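Local coordinates for haloacid dehalogenase/epoxide hydrolase family (Corynebacterium glutamicum ATCC 13032, PDB 2PR7), which is an uncharacterised member of the haloacid dehalogenase-like hydrolase family, bound here to a calcium ion and probably acting as a metal-dependent hydrolase, at residues E54-T57 with K63-L66. Sequence-based numbering, arbitrary orientation.
Sequences ELET and KVLL
Glu56, in the last turn of helix 50-57, comes closest to strand 63-66 at Lys63, where the two CA atoms lie 5.3 Å apart. From this point the glutamate shows how a helix-borne carboxylate can serve an edge strand: OE1 accepts a hydrogen bond from the backbone N of Val64 over 2.9 Å, with an N-H...O angle of 153°. The amide meets OE1 from the anti side, tilted 32° out of the carboxylate plane. With CG anti to the backbone N (chi1 175°) and the chain extended beyond it, the carboxylate is carried over the backbone at Lys63, and Glu56 OE1 passes 3.5 Å from Lys63 CA. Strand 63-66 is the outermost on its side of the parallel sheet and ends the right-handed beta-alpha-beta crossover 36-41, 50-57, 63-66 of the Rossmann-like core found in the HAD superfamily. The inner edge of strand 63-66 pairs with strand 36-41, through backbone bonds of Lys63 and Leu65 to residues including Ile39, while the glutamate supplies an acceptor to the Val64 amide. A water donates to Glu56 OE1 at 2.6 Å and, weakly, to Val64 O at 3.4 Å, a tenuous water-mediated link to the C=O beside the direct bond to the N-H. Next to the hydrogen bond, Val64 turns its side chain to the helix; CG2, placed anti to the carbonyl carbon, packs against Glu56 CB at 3.7 Å, and the valine also touches Ile52 and Ile39. Lys63 NZ stays 5.9 Å from Glu56 OE2, too far for a salt bridge, and makes a weak hydrogen bond to Ala86 O.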
ATOM      1  N   GLU A  54       3.438  -8.878  10.815  1.00 25.23           N
ATOM      2  CA  GLU A  54       2.554 -10.039  10.830  1.00 26.24           C
ATOM      3  C   GLU A  54       1.705 -10.152   9.574  1.00 25.30           C
ATOM      4  O   GLU A  54       1.357 -11.248   9.146  1.00 26.93           O
ATOM      5  CB  GLU A  54       1.629  -9.978  12.046  1.00 26.39           C
ATOM      6  N   LEU A  55       1.361  -9.022   8.978  1.00 24.40           N
ATOM      7  CA  LEU A  55       0.608  -9.023   7.731  1.00 23.09           C
ATOM      8  C   LEU A  55       1.391  -9.636   6.573  1.00 23.52           C
ATOM      9  O   LEU A  55       0.809 -10.217   5.667  1.00 25.55           O
ATOM     10  CB  LEU A  55       0.142  -7.589   7.409  1.00 21.98           C
ATOM     11  CG  LEU A  55      -0.767  -6.980   8.456  1.00 24.69           C
ATOM     12  CD1 LEU A  55      -1.129  -5.532   8.142  1.00 26.05           C
ATOM     13  CD2 LEU A  55      -2.008  -7.821   8.574  1.00 26.78           C
ATOM     14  N   GLU A  56       2.704  -9.514   6.579  1.00 25.12           N
ATOM     15  CA  GLU A  56       3.524 -10.202   5.592  1.00 23.61           C
ATOM     16  C   GLU A  56       3.641 -11.681   5.968  1.00 24.93           C
ATOM     17  O   GLU A  56       3.423 -12.560   5.145  1.00 23.92           O
ATOM     18  CB  GLU A  56       4.919  -9.590   5.469  1.00 25.67           C
ATOM     19  CG  GLU A  56       5.805 -10.403   4.532  1.00 25.87           C
ATOM     20  CD  GLU A  56       7.219  -9.906   4.349  1.00 30.29           C
ATOM     21  OE1 GLU A  56       7.535  -8.701   4.502  1.00 28.99           O
ATOM     22  OE2 GLU A  56       8.042 -10.773   3.987  1.00 38.64           O
ATOM     23  N   THR A  57       4.006 -11.947   7.213  1.00 25.89           N
ATOM     24  CA  THR A  57       4.118 -13.327   7.711  1.00 27.84           C
ATOM     25  C   THR A  57       2.865 -14.160   7.416  1.00 28.27           C
ATOM     26  O   THR A  57       2.968 -15.283   6.940  1.00 31.25           O
ATOM     27  CB  THR A  57       4.403 -13.331   9.221  1.00 27.51           C
ATOM     28  OG1 THR A  57       5.503 -12.451   9.488  1.00 32.18           O
ATOM     29  CG2 THR A  57       4.723 -14.766   9.714  1.00 30.82           C
ATOM     30  N   LYS A  63       4.725  -8.033   0.991  1.00 19.02           N
ATOM     31  CA  LYS A  63       5.880  -7.503   1.674  1.00 20.18           C
ATOM     32  C   LYS A  63       5.515  -6.336   2.592  1.00 19.59           C
ATOM     33  O   LYS A  63       4.642  -5.564   2.272  1.00 19.60           O
ATOM     34  CB  LYS A  63       6.868  -6.997   0.655  1.00 21.69           C
ATOM     35  CG  LYS A  63       7.352  -8.003  -0.379  1.00 30.25           C
ATOM     36  CD  LYS A  63       8.393  -8.927   0.173  1.00 30.89           C
ATOM     37  CE  LYS A  63       8.984  -9.770  -0.948  1.00 43.94           C
ATOM     38  NZ  LYS A  63       7.919 -10.257  -1.871  1.00 51.11           N
ATOM     39  N   VAL A  64       6.286  -6.176   3.663  1.00 18.56           N
ATOM     40  CA  VAL A  64       6.195  -5.039   4.548  1.00 19.19           C
ATOM     41  C   VAL A  64       7.565  -4.352   4.572  1.00 19.78           C
ATOM     42  O   VAL A  64       8.598  -4.996   4.856  1.00 20.38           O
ATOM     43  CB  VAL A  64       5.781  -5.505   5.975  1.00 18.24           C
ATOM     44  CG1 VAL A  64       6.021  -4.406   7.012  1.00 19.79           C
ATOM     45  CG2 VAL A  64       4.305  -5.964   6.018  1.00 21.63           C
ATOM     46  N   LEU A  65       7.562  -3.056   4.292  1.00 18.56           N
ATOM     47  CA  LEU A  65       8.763  -2.217   4.321  1.00 18.98           C
ATOM     48  C   LEU A  65       8.557  -1.070   5.314  1.00 20.87           C
ATOM     49  O   LEU A  65       7.547  -0.359   5.241  1.00 19.74           O
ATOM     50  CB  LEU A  65       9.102  -1.609   2.936  1.00 19.92           C
ATOM     51  CG  LEU A  65       9.569  -2.577   1.856  1.00 21.82           C
ATOM     52  CD1 LEU A  65       9.923  -1.777   0.579  1.00 23.79           C
ATOM     53  CD2 LEU A  65      10.727  -3.401   2.329  1.00 28.29           C
ATOM     54  N   LEU A  66       9.511  -0.866   6.236  1.00 18.45           N
ATOM     55  CA  LEU A  66       9.392   0.137   7.285  1.00 18.60           C
ATOM     56  C   LEU A  66      10.573   1.079   7.168  1.00 16.80           C
ATOM     57  O   LEU A  66      11.744   0.632   7.129  1.00 16.89           O
ATOM     58  CB  LEU A  66       9.429  -0.550   8.644  1.00 17.98           C
ATOM     59  CG  LEU A  66       8.316  -1.607   8.796  1.00 20.54           C
ATOM     60  CD1 LEU A  66       8.470  -2.656   9.917  1.00 23.44           C
ATOM     61  CD2 LEU A  66       6.929  -0.912   8.916  1.00 29.35           C
TER
HETATM   62  O   HOH W   1       9.400  -7.662   2.950  1.00 55.21           O